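PDB 5HR4: MmeI from Methylophilus methylotrophus, which acts as a Type IIL restriction-modification enzyme and probably methylates adenine on its exocyclic amino group in its DNA target, with S-adenosyl-L-methionine as methyl donor. Local coordinates for residues 171-176 with 300-305; 185-190 with 414-419; 540-545 with 617-622. One frame throughout, in Å; residues are numbered along the deposited sequence.

Contact 1 (171-176 with 300-305); sequences KLHDTL and QSIMDA
I302 presses against H173 and D174 where helix 163-178 meets the loop that follows helix 292-301; the nearest CA pair, D174 and I302, is 6.7 Å apart. Start at I302 CB: it lies between the two partners, 4.0 Å from D174 OD1 and a little farther from H173 CE1. At CB the chain branches. CG2 is anti to the carbonyl carbon, which carries this methyl over the imidazole. It stands 3.9 Å from the H173 ring centroid and only 18° off the ring normal, a clear CH-pi contact, shifted toward the ND1-CG side with ND1 at 3.7 Å from CG2. The other branch ends at CD1, which lies 4.1 Å from H173 NE2 and also packs on the ring of F417.

The imidazole that receives the methyl is steadied along its rim. H173 ND1 donates to OD1 of its neighbour D174 at 2.8 Å, with OD1 nearly in the ring plane, although the carboxylate is met from well above its own plane and the bond is bent, 134° at the hydrogen. NE2 has a second, weak bond to E187 OE2. With a carboxylate at each nitrogen, the ring would probably lean toward its protonated form. D174 OD2 merely rests on the other backbone, 3.9 Å from I302 CA, and no hydrogen bond joins the two segments.

The H173 side chain also touches L186 and L190 of helix 183-200 and meets the ring of F417 on helix 416-440, while L176, farther along helix 163-178, packs on M275 of helix 273-283.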
loop_
_atom_site.group_PDB
_atom_site.type_symbol
_atom_site.label_atom_id
_atom_site.label_comp_id
_atom_site.label_asym_id
_atom_site.label_seq_id
_atom_site.Cartn_x
_atom_site.Cartn_y
_atom_site.Cartn_z
ATOM N N LYS A 171 22.016 -1.295 -12.262
ATOM C CA LYS A 171 23.232 -2.022 -11.885
ATOM C C LYS A 171 24.480 -1.180 -12.160
ATOM O O LYS A 171 25.469 -1.257 -11.419
ATOM C CB LYS A 171 23.308 -3.379 -12.600
ATOM N N LEU A 172 24.446 -0.358 -13.206
ATOM C CA LEU A 172 25.529 0.592 -13.443
ATOM C C LEU A 172 25.712 1.500 -12.241
ATOM O O LEU A 172 26.836 1.704 -11.761
ATOM C CB LEU A 172 25.229 1.417 -14.691
ATOM C CG LEU A 172 26.280 2.472 -15.015
ATOM C CD1 LEU A 172 27.556 1.766 -15.384
ATOM C CD2 LEU A 172 25.779 3.411 -16.140
ATOM N N HIS A 173 24.603 2.042 -11.733
ATOM C CA HIS A 173 24.620 2.855 -10.525
ATOM C C HIS A 173 25.314 2.132 -9.376
ATOM O O HIS A 173 26.295 2.628 -8.817
ATOM C CB HIS A 173 23.184 3.232 -10.174
ATOM C CG HIS A 173 22.997 3.761 -8.788
ATOM N ND1 HIS A 173 23.135 2.975 -7.663
ATOM C CD2 HIS A 173 22.615 4.985 -8.350
ATOM C CE1 HIS A 173 22.868 3.701 -6.591
ATOM N NE2 HIS A 173 22.549 4.923 -6.982
ATOM N N ASP A 174 24.826 0.946 -9.011
ATOM C CA ASP A 174 25.434 0.212 -7.902
ATOM C C ASP A 174 26.868 -0.209 -8.213
ATOM O O ASP A 174 27.694 -0.317 -7.294
ATOM C CB ASP A 174 24.586 -1.014 -7.539
ATOM C CG ASP A 174 23.238 -0.643 -6.919
ATOM O OD1 ASP A 174 23.099 0.475 -6.350
ATOM O OD2 ASP A 174 22.309 -1.483 -7.001
ATOM N N THR A 175 27.185 -0.454 -9.491
ATOM C CA THR A 175 28.568 -0.741 -9.866
ATOM C C THR A 175 29.472 0.462 -9.611
ATOM O O THR A 175 30.584 0.322 -9.088
ATOM C CB THR A 175 28.616 -1.146 -11.335
ATOM O OG1 THR A 175 27.629 -2.155 -11.566
ATOM C CG2 THR A 175 29.998 -1.675 -11.718
ATOM N N LEU A 176 29.017 1.653 -10.007
ATOM C CA LEU A 176 29.705 2.879 -9.635
ATOM C C LEU A 176 29.734 3.061 -8.124
ATOM O O LEU A 176 30.761 3.456 -7.563
ATOM C CB LEU A 176 29.026 4.064 -10.306
ATOM C CG LEU A 176 29.657 4.490 -11.626
ATOM C CD1 LEU A 176 28.693 5.367 -12.400
ATOM C CD2 LEU A 176 30.965 5.227 -11.325
ATOM N N GLN A 300 13.311 1.572 -8.292
ATOM C CA GLN A 300 13.210 0.384 -7.449
ATOM C C GLN A 300 14.463 -0.484 -7.502
ATOM O O GLN A 300 14.792 -1.142 -6.513
ATOM C CB GLN A 300 11.986 -0.429 -7.847
ATOM C CG GLN A 300 10.666 0.137 -7.337
ATOM C CD GLN A 300 9.513 -0.833 -7.567
ATOM O OE1 GLN A 300 8.329 -0.464 -7.575
ATOM N NE2 GLN A 300 9.863 -2.085 -7.776
ATOM N N SER A 301 15.194 -0.474 -8.612
ATOM C CA SER A 301 16.258 -1.442 -8.843
ATOM C C SER A 301 17.539 -1.143 -8.088
ATOM O O SER A 301 18.486 -1.942 -8.160
ATOM C CB SER A 301 16.600 -1.496 -10.326
ATOM O OG SER A 301 17.476 -0.422 -10.621
ATOM N N ILE A 302 17.632 -0.005 -7.419
ATOM C CA ILE A 302 18.829 0.317 -6.668
ATOM C C ILE A 302 18.628 0.066 -5.176
ATOM O O ILE A 302 19.403 0.560 -4.364
ATOM C CB ILE A 302 19.302 1.758 -6.923
ATOM C CG1 ILE A 302 18.281 2.780 -6.402
ATOM C CG2 ILE A 302 19.608 1.997 -8.398
ATOM C CD1 ILE A 302 18.891 3.867 -5.475
ATOM N N MET A 303 17.610 -0.701 -4.792
ATOM C CA MET A 303 17.279 -0.794 -3.376
ATOM C C MET A 303 17.310 -2.231 -2.868
ATOM O O MET A 303 16.893 -3.158 -3.564
ATOM C CB MET A 303 15.932 -0.130 -3.122
ATOM C CG MET A 303 16.010 1.352 -3.518
ATOM S SD MET A 303 14.933 2.507 -2.650
ATOM C CE MET A 303 14.301 1.470 -1.351
ATOM N N ASP A 304 17.852 -2.408 -1.661
ATOM C CA ASP A 304 17.808 -3.705 -1.004
ATOM C C ASP A 304 16.358 -4.075 -0.703
ATOM O O ASP A 304 15.493 -3.211 -0.528
ATOM C CB ASP A 304 18.647 -3.696 0.290
ATOM N N ALA A 305 16.091 -5.379 -0.653
ATOM C CA ALA A 305 14.731 -5.838 -0.397
ATOM C C ALA A 305 14.208 -5.277 0.919
ATOM O O ALA A 305 13.067 -4.797 0.994
ATOM C CB ALA A 305 14.686 -7.366 -0.390
#

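Contact 2 (185-190 with 414-419); sequences ALELYL and IEEFPA. With SFG (sinefungin), chain H.
E187 and F417 bring the two backbones to 5.2 Å, CA to CA, where helix 183-200 passes the first turn of helix 416-440, with E415 at the N-cap position. Helix 416-440 follows strand 409-413, the second strand of the Rossmann-like methyltransferase fold with its 3-2-1-4-5-7-6 order, so this contact lays the helicase spacer region on the cofactor-binding domain.

F417 carries the apolar part of the contact. Its CG is anti to the backbone N (chi1 -173°), which swings the ring along helix 183-200, where it meets E187 and L190, nearly one helical turn apart. L190 CD2 touches the far end of the ring, 3.4 Å from F417 CZ. Nearer the backbone, the E187 chain is bent at chi2, which sets OE2 3.1 Å from F417 CD1, the carboxylate plane turned 48° from the ring. Cutting F417 back to an alanine is likely to leave L190 CD2 without its aromatic partner, with the E187 carboxylate losing the ring it lies against.

The two glutamates meet through their methylenes, E187 CG to E416 CG at 3.6 Å, and send their like charges apart: OE1 of E187 and OE1 of E416 are 5.8 Å from each other. E416 OE2 is satisfied by H184 ND1 and Q420 NE2.

Farther from helix 183-200, I414 lines the sinefungin pocket, and E413 just before it bonds the ligand. I414 CG2 lies 3.6 Å from adenine C4, and the backbone N of I414 comes within 3.4 Å of sinefungin N3.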
loop_
_atom_site.group_PDB
_atom_site.type_symbol
_atom_site.label_atom_id
_atom_site.label_comp_id
_atom_site.label_asym_id
_atom_site.label_seq_id
_atom_site.Cartn_x
_atom_site.Cartn_y
_atom_site.Cartn_z
ATOM N N ALA A 185 26.970 13.003 -5.506
ATOM C CA ALA A 185 27.548 12.943 -6.847
ATOM C C ALA A 185 26.962 11.774 -7.625
ATOM O O ALA A 185 26.516 11.935 -8.766
ATOM C CB ALA A 185 29.070 12.840 -6.793
ATOM N N LEU A 186 26.901 10.595 -7.000
ATOM C CA LEU A 186 26.405 9.419 -7.707
ATOM C C LEU A 186 24.994 9.654 -8.260
ATOM O O LEU A 186 24.757 9.503 -9.462
ATOM C CB LEU A 186 26.443 8.202 -6.781
ATOM C CG LEU A 186 25.875 6.925 -7.392
ATOM C CD1 LEU A 186 26.736 6.442 -8.549
ATOM C CD2 LEU A 186 25.728 5.859 -6.334
ATOM N N GLU A 187 24.063 10.076 -7.395
ATOM C CA GLU A 187 22.677 10.267 -7.799
ATOM C C GLU A 187 22.559 11.242 -8.960
ATOM O O GLU A 187 21.793 11.006 -9.905
ATOM C CB GLU A 187 21.840 10.768 -6.622
ATOM C CG GLU A 187 22.152 10.165 -5.262
ATOM C CD GLU A 187 22.055 8.641 -5.212
ATOM O OE1 GLU A 187 22.432 8.051 -4.163
ATOM O OE2 GLU A 187 21.618 8.030 -6.216
ATOM N N LEU A 188 23.289 12.360 -8.903
ATOM C CA LEU A 188 23.175 13.351 -9.964
ATOM C C LEU A 188 23.999 12.972 -11.188
ATOM O O LEU A 188 23.609 13.305 -12.315
ATOM C CB LEU A 188 23.574 14.723 -9.433
ATOM C CG LEU A 188 23.755 15.970 -10.310
ATOM C CD1 LEU A 188 22.598 16.215 -11.255
ATOM C CD2 LEU A 188 23.906 17.142 -9.388
ATOM N N TYR A 189 25.125 12.280 -11.002
ATOM C CA TYR A 189 25.847 11.746 -12.154
ATOM C C TYR A 189 24.920 10.902 -13.013
ATOM O O TYR A 189 24.848 11.074 -14.235
ATOM C CB TYR A 189 27.037 10.913 -11.687
ATOM C CG TYR A 189 28.152 10.733 -12.699
ATOM C CD1 TYR A 189 28.106 9.710 -13.634
ATOM C CD2 TYR A 189 29.270 11.564 -12.688
ATOM C CE1 TYR A 189 29.124 9.529 -14.553
ATOM C CE2 TYR A 189 30.287 11.395 -13.603
ATOM C CZ TYR A 189 30.215 10.379 -14.542
ATOM O OH TYR A 189 31.245 10.199 -15.458
ATOM N N LEU A 190 24.156 10.017 -12.375
ATOM C CA LEU A 190 23.394 9.021 -13.120
ATOM C C LEU A 190 22.194 9.662 -13.803
ATOM O O LEU A 190 21.948 9.460 -15.000
ATOM C CB LEU A 190 22.958 7.908 -12.173
ATOM C CG LEU A 190 22.595 6.597 -12.869
ATOM C CD1 LEU A 190 23.845 5.745 -13.150
ATOM C CD2 LEU A 190 21.563 5.838 -12.056
ATOM N N ILE A 414 12.321 11.316 0.495
ATOM C CA ILE A 414 13.374 11.193 1.499
ATOM C C ILE A 414 14.658 10.608 0.920
ATOM O O ILE A 414 15.741 10.875 1.442
ATOM C CB ILE A 414 12.874 10.375 2.701
ATOM C CG1 ILE A 414 13.780 10.567 3.932
ATOM C CG2 ILE A 414 12.779 8.897 2.358
ATOM C CD1 ILE A 414 13.152 10.012 5.223
ATOM N N GLU A 415 14.581 9.808 -0.139
ATOM C CA GLU A 415 15.775 9.271 -0.780
ATOM C C GLU A 415 16.187 10.186 -1.924
ATOM O O GLU A 415 15.348 10.637 -2.705
ATOM C CB GLU A 415 15.529 7.856 -1.304
ATOM C CG GLU A 415 15.343 6.789 -0.230
ATOM C CD GLU A 415 16.604 6.522 0.630
ATOM O OE1 GLU A 415 17.666 6.133 0.080
ATOM O OE2 GLU A 415 16.524 6.691 1.870
ATOM N N GLU A 416 17.484 10.479 -2.022
ATOM C CA GLU A 416 17.876 11.474 -3.012
ATOM C C GLU A 416 17.693 10.957 -4.432
ATOM O O GLU A 416 17.368 11.735 -5.338
ATOM C CB GLU A 416 19.320 11.935 -2.799
ATOM C CG GLU A 416 19.906 12.628 -4.024
ATOM C CD GLU A 416 20.984 13.623 -3.698
ATOM O OE1 GLU A 416 21.542 13.549 -2.581
ATOM O OE2 GLU A 416 21.274 14.485 -4.558
ATOM N N PHE A 417 17.902 9.665 -4.661
ATOM C CA PHE A 417 17.888 9.206 -6.046
ATOM C C PHE A 417 16.501 9.370 -6.665
ATOM O O PHE A 417 16.393 10.045 -7.706
ATOM C CB PHE A 417 18.429 7.779 -6.131
ATOM C CG PHE A 417 18.594 7.299 -7.532
ATOM C CD1 PHE A 417 19.381 7.995 -8.425
ATOM C CD2 PHE A 417 17.934 6.172 -7.967
ATOM C CE1 PHE A 417 19.520 7.554 -9.728
ATOM C CE2 PHE A 417 18.064 5.727 -9.260
ATOM C CZ PHE A 417 18.852 6.413 -10.142
ATOM N N PRO A 418 15.410 8.861 -6.077
ATOM C CA PRO A 418 14.091 9.192 -6.633
ATOM C C PRO A 418 13.818 10.688 -6.660
ATOM O O PRO A 418 13.131 11.180 -7.577
ATOM C CB PRO A 418 13.116 8.450 -5.707
ATOM C CG PRO A 418 13.908 8.159 -4.444
ATOM C CD PRO A 418 15.315 7.985 -4.892
ATOM N N ALA A 419 14.334 11.435 -5.686
ATOM C CA ALA A 419 14.115 12.880 -5.708
ATOM C C ALA A 419 14.823 13.523 -6.886
ATOM O O ALA A 419 14.344 14.532 -7.414
ATOM C CB ALA A 419 14.572 13.527 -4.400
HETATM N N SFG H . 4.405 7.418 -5.919
HETATM C CA SFG H . 5.803 7.130 -6.157
HETATM C C SFG H . 5.916 6.607 -7.576
HETATM O O SFG H . 4.874 6.499 -8.260
HETATM O OXT SFG H . 7.025 6.292 -8.072
HETATM C CB SFG H . 6.301 6.080 -5.169
HETATM C CG SFG H . 6.007 6.582 -3.763
HETATM C CD SFG H . 6.263 5.411 -2.841
HETATM N NE SFG H . 5.075 4.581 -2.876
HETATM C "C5'" SFG H . 6.580 5.871 -1.409
HETATM C "C4'" SFG H . 7.770 6.884 -1.305
HETATM O "O4'" SFG H . 7.724 7.471 -0.143
HETATM C "C3'" SFG H . 9.161 6.225 -1.328
HETATM O "O3'" SFG H . 9.778 6.619 -2.468
HETATM C "C2'" SFG H . 9.901 6.726 -0.053
HETATM O "O2'" SFG H . 11.314 7.099 -0.343
HETATM C "C1'" SFG H . 9.245 7.789 0.288
HETATM N N9 SFG H . 9.183 8.000 1.700
HETATM C C8 SFG H . 9.058 7.094 2.666
HETATM N N7 SFG H . 8.990 7.735 3.836
HETATM C C5 SFG H . 9.068 9.041 3.584
HETATM C C6 SFG H . 9.057 10.123 4.430
HETATM N N6 SFG H . 8.949 10.240 5.864
HETATM N N1 SFG H . 9.150 11.360 3.956
HETATM C C2 SFG H . 9.254 11.544 2.617
HETATM N N3 SFG H . 9.270 10.474 1.781
HETATM C C4 SFG H . 9.176 9.215 2.267
#

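Contact 3 (540-545 with 617-622). With nucleotides of chain B.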
loop_
_atom_site.group_PDB
_atom_site.type_symbol
_atom_site.label_atom_id
_atom_site.label_comp_id
_atom_site.label_asym_id
_atom_site.label_seq_id
_atom_site.Cartn_x
_atom_site.Cartn_y
_atom_site.Cartn_z
ATOM N N SER A 540 -5.837 -1.241 5.237
ATOM C CA SER A 540 -5.894 -1.508 6.670
ATOM C C SER A 540 -6.348 -0.294 7.469
ATOM O O SER A 540 -6.973 -0.455 8.523
ATOM C CB SER A 540 -4.523 -1.972 7.160
ATOM O OG SER A 540 -4.458 -3.386 7.219
ATOM N N ILE A 541 -6.054 0.923 6.988
ATOM C CA ILE A 541 -6.485 2.138 7.684
ATOM C C ILE A 541 -7.974 2.392 7.559
ATOM O O ILE A 541 -8.455 3.418 8.055
ATOM C CB ILE A 541 -5.778 3.417 7.194
ATOM C CG1 ILE A 541 -6.226 3.781 5.769
ATOM C CG2 ILE A 541 -4.233 3.286 7.278
ATOM C CD1 ILE A 541 -5.581 5.100 5.254
ATOM N N THR A 542 -8.722 1.496 6.917
ATOM C CA THR A 542 -10.177 1.590 6.873
ATOM C C THR A 542 -10.819 0.382 7.534
ATOM O O THR A 542 -12.016 0.131 7.335
ATOM C CB THR A 542 -10.704 1.737 5.432
ATOM O OG1 THR A 542 -10.300 0.610 4.639
ATOM C CG2 THR A 542 -10.191 3.025 4.775
ATOM N N GLN A 543 -10.049 -0.369 8.319
ATOM C CA GLN A 543 -10.492 -1.640 8.871
ATOM C C GLN A 543 -9.970 -1.780 10.296
ATOM O O GLN A 543 -8.956 -1.183 10.670
ATOM C CB GLN A 543 -10.005 -2.821 8.009
ATOM C CG GLN A 543 -10.365 -2.723 6.511
ATOM C CD GLN A 543 -9.562 -3.682 5.633
ATOM O OE1 GLN A 543 -8.716 -4.411 6.121
ATOM N NE2 GLN A 543 -9.818 -3.669 4.332
ATOM N N GLY A 544 -10.697 -2.565 11.085
ATOM C CA GLY A 544 -10.249 -3.014 12.389
ATOM C C GLY A 544 -9.729 -1.913 13.287
ATOM O O GLY A 544 -10.260 -0.795 13.314
ATOM N N GLU A 545 -8.639 -2.232 14.011
ATOM C CA GLU A 545 -8.160 -1.440 15.147
ATOM C C GLU A 545 -7.735 -0.029 14.769
ATOM O O GLU A 545 -7.603 0.819 15.658
ATOM C CB GLU A 545 -6.983 -2.145 15.832
ATOM C CG GLU A 545 -5.597 -1.796 15.281
ATOM C CD GLU A 545 -4.463 -2.613 15.935
ATOM O OE1 GLU A 545 -4.608 -3.040 17.109
ATOM O OE2 GLU A 545 -3.419 -2.833 15.271
ATOM N N PRO A 617 -15.811 6.442 7.341
ATOM C CA PRO A 617 -14.399 6.124 7.633
ATOM C C PRO A 617 -14.017 4.695 7.238
ATOM O O PRO A 617 -12.840 4.436 6.960
ATOM C CB PRO A 617 -14.283 6.367 9.146
ATOM C CG PRO A 617 -15.711 6.526 9.654
ATOM C CD PRO A 617 -16.536 6.989 8.497
ATOM N N TYR A 618 -14.977 3.767 7.178
ATOM C CA TYR A 618 -14.770 2.456 6.569
ATOM C C TYR A 618 -14.906 2.470 5.039
ATOM O O TYR A 618 -14.770 1.405 4.411
ATOM C CB TYR A 618 -15.771 1.444 7.136
ATOM C CG TYR A 618 -15.803 1.293 8.636
ATOM C CD1 TYR A 618 -16.648 2.064 9.418
ATOM C CD2 TYR A 618 -14.994 0.347 9.274
ATOM C CE1 TYR A 618 -16.687 1.896 10.798
ATOM C CE2 TYR A 618 -15.017 0.186 10.636
ATOM C CZ TYR A 618 -15.867 0.955 11.396
ATOM O OH TYR A 618 -15.891 0.786 12.770
ATOM N N LEU A 619 -15.167 3.642 4.435
ATOM C CA LEU A 619 -15.441 3.806 3.001
ATOM C C LEU A 619 -16.738 3.133 2.579
ATOM O O LEU A 619 -16.842 2.634 1.458
ATOM C CB LEU A 619 -14.298 3.298 2.125
ATOM C CG LEU A 619 -12.902 3.773 2.494
ATOM C CD1 LEU A 619 -11.901 3.211 1.507
ATOM C CD2 LEU A 619 -12.902 5.274 2.487
ATOM N N ARG A 620 -17.736 3.112 3.453
ATOM C CA ARG A 620 -19.052 2.598 3.108
ATOM C C ARG A 620 -20.075 3.727 3.033
ATOM O O ARG A 620 -19.895 4.815 3.593
ATOM C CB ARG A 620 -19.527 1.561 4.129
ATOM C CG ARG A 620 -18.821 0.223 4.059
ATOM C CD ARG A 620 -19.472 -0.744 5.036
ATOM N NE ARG A 620 -19.324 -0.260 6.404
ATOM C CZ ARG A 620 -18.480 -0.777 7.291
ATOM N NH1 ARG A 620 -17.724 -1.822 6.969
ATOM N NH2 ARG A 620 -18.411 -0.266 8.511
ATOM N N ASP A 621 -21.179 3.452 2.351
ATOM C CA ASP A 621 -22.289 4.394 2.352
ATOM C C ASP A 621 -23.108 4.128 3.610
ATOM O O ASP A 621 -23.955 3.236 3.645
ATOM C CB ASP A 621 -23.122 4.258 1.092
ATOM C CG ASP A 621 -24.108 5.390 0.936
ATOM O OD1 ASP A 621 -24.206 6.194 1.896
ATOM O OD2 ASP A 621 -24.779 5.467 -0.134
ATOM N N GLY A 622 -22.838 4.883 4.661
ATOM C CA GLY A 622 -23.605 4.730 5.872
ATOM C C GLY A 622 -23.279 5.805 6.878
ATOM O O GLY A 622 -22.710 6.845 6.537
ATOM P P DC B 5 -6.382 -5.542 13.002
ATOM O OP1 DC B 5 -6.973 -4.232 12.624
ATOM O OP2 DC B 5 -7.008 -6.829 12.657
ATOM O "O5'" DC B 5 -4.939 -5.613 12.344
ATOM C "C5'" DC B 5 -4.005 -4.605 12.582
ATOM C "C4'" DC B 5 -2.628 -5.156 12.330
ATOM O "O4'" DC B 5 -2.370 -6.233 13.235
ATOM C "C3'" DC B 5 -2.459 -5.810 10.978
ATOM O "O3'" DC B 5 -2.189 -4.827 10.022
ATOM C "C2'" DC B 5 -1.258 -6.741 11.201
ATOM C "C1'" DC B 5 -1.279 -6.962 12.721
ATOM N N1 DC B 5 -1.438 -8.350 13.131
ATOM C C2 DC B 5 -0.387 -8.982 13.797
ATOM O O2 DC B 5 0.658 -8.358 13.978
ATOM N N3 DC B 5 -0.538 -10.264 14.206
ATOM C C4 DC B 5 -1.696 -10.897 13.972
ATOM N N4 DC B 5 -1.821 -12.165 14.392
ATOM C C5 DC B 5 -2.780 -10.254 13.297
ATOM C C6 DC B 5 -2.607 -8.990 12.909
ATOM P P DC B 4 -6.452 -6.957 20.509
ATOM O OP1 DC B 4 -6.639 -5.920 21.552
ATOM O OP2 DC B 4 -7.512 -7.958 20.242
ATOM O "O5'" DC B 4 -6.168 -6.189 19.167
ATOM C "C5'" DC B 4 -6.671 -6.690 17.933
ATOM C "C4'" DC B 4 -5.764 -6.209 16.836
ATOM O "O4'" DC B 4 -4.422 -6.665 17.120
ATOM C "C3'" DC B 4 -6.107 -6.646 15.423
ATOM O "O3'" DC B 4 -6.071 -5.483 14.579
ATOM C "C2'" DC B 4 -5.007 -7.672 15.077
ATOM C "C1'" DC B 4 -3.858 -7.294 15.999
ATOM N N1 DC B 4 -3.042 -8.464 16.512
ATOM C C2 DC B 4 -1.694 -8.267 16.837
ATOM O O2 DC B 4 -1.196 -7.148 16.672
ATOM N N3 DC B 4 -0.968 -9.309 17.325
ATOM C C4 DC B 4 -1.542 -10.495 17.496
ATOM N N4 DC B 4 -0.782 -11.486 17.957
ATOM C C5 DC B 4 -2.917 -10.725 17.171
ATOM C C6 DC B 4 -3.627 -9.688 16.697
ATOM P P DG B 6 -2.169 -5.197 8.464
ATOM O OP1 DG B 6 -2.272 -3.913 7.726
ATOM O OP2 DG B 6 -3.201 -6.260 8.249
ATOM O "O5'" DG B 6 -0.678 -5.762 8.248
ATOM C "C5'" DG B 6 0.424 -4.937 8.627
ATOM C "C4'" DG B 6 1.745 -5.612 8.338
ATOM O "O4'" DG B 6 1.883 -6.814 9.151
ATOM C "C3'" DG B 6 1.956 -6.058 6.906
ATOM O "O3'" DG B 6 3.329 -6.026 6.630
ATOM C "C2'" DG B 6 1.428 -7.500 6.923
ATOM C "C1'" DG B 6 1.797 -7.969 8.339
ATOM N N9 DG B 6 0.815 -8.882 8.936
ATOM C C8 DG B 6 -0.535 -8.902 8.709
ATOM N N7 DG B 6 -1.162 -9.834 9.374
ATOM C C5 DG B 6 -0.165 -10.471 10.090
ATOM C C6 DG B 6 -0.246 -11.560 10.990
ATOM O O6 DG B 6 -1.250 -12.190 11.340
ATOM N N1 DG B 6 1.005 -11.903 11.499
ATOM C C2 DG B 6 2.185 -11.272 11.175
ATOM N N2 DG B 6 3.294 -11.737 11.769
ATOM N N3 DG B 6 2.272 -10.249 10.339
ATOM C C4 DG B 6 1.059 -9.903 9.834
#
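T542 meets L619 methyl to isobutyl, and this is the apolar part of the contact. T542 CG2 sits 3.6 Å from L619 CG and almost as near to CD1, the two side chains crossing at about a right angle. Chi1 of 59° sets T542 OG1 between the backbone N and the carbonyl carbon, bonded to N539 O, and leaves CG2 anti to the carbonyl carbon, against L619. Both residues also rest on I585 of strand 581-588.

Polar atoms approach without bonding across the segments. T542 O lies 3.6 Å from Y618 CD2, and P617 O is 3.7 Å from T542 CG2. The Y618 ring has R620 NH2 over one face, toward the rim; its OH bonds the amide of A627, and R620 NH1 reaches N800 O.

In the fold, 540-545 connects strand 532-538 of the methyltransferase sheet to helix 544-556, starting with a 3-10 segment, whereas 617-622 belongs to the loop leaving edge strand 608-612. The 540-545 segment faces the DNA.

The phosphate contacts come from that segment. E545 N gives a fairly straight bond to OP1 of DC5 of chain B, 2.9 Å long and 157° at the hydrogen. G544 lies under the same phosphate with positive phi, where a CB would clash with OP1. S540 OG bonds OP1 of DG6 of chain B, though its modelled length is doubtful.

Salt bridges hold the E545 carboxylate: OE1 to K629 and OE2 to K487. Beside them, OE2 approaches C5' of DC5 of chain B at 3.3 Å, and OE1 lies 3.4 Å from C4' of DC4 of chain B.

Contacts 1 and 2 are neighbours, their centres 12 Å apart, and they interlock: H173 and I302 of the first touch F417 of the second, while E187 and L190 reach back to H173. Both are partly buried, with carboxylates and apolar groups intermixed; contact 1 sets helix 163-178 against the loop after helix 292-301, contact 2 the next helix, 183-200, against helix 416-440 of the methyltransferase domain. Contact 3 lies about 37 Å from contact 2, centre to centre. Its touching residues are all buried, and it joins the connection after strand 532-538 to the loop that follows strand 608-612. Contact 2 borders the sinefungin pocket, whereas segment 540-545 meets DNA phosphates, with a sound backbone bond from E545 N.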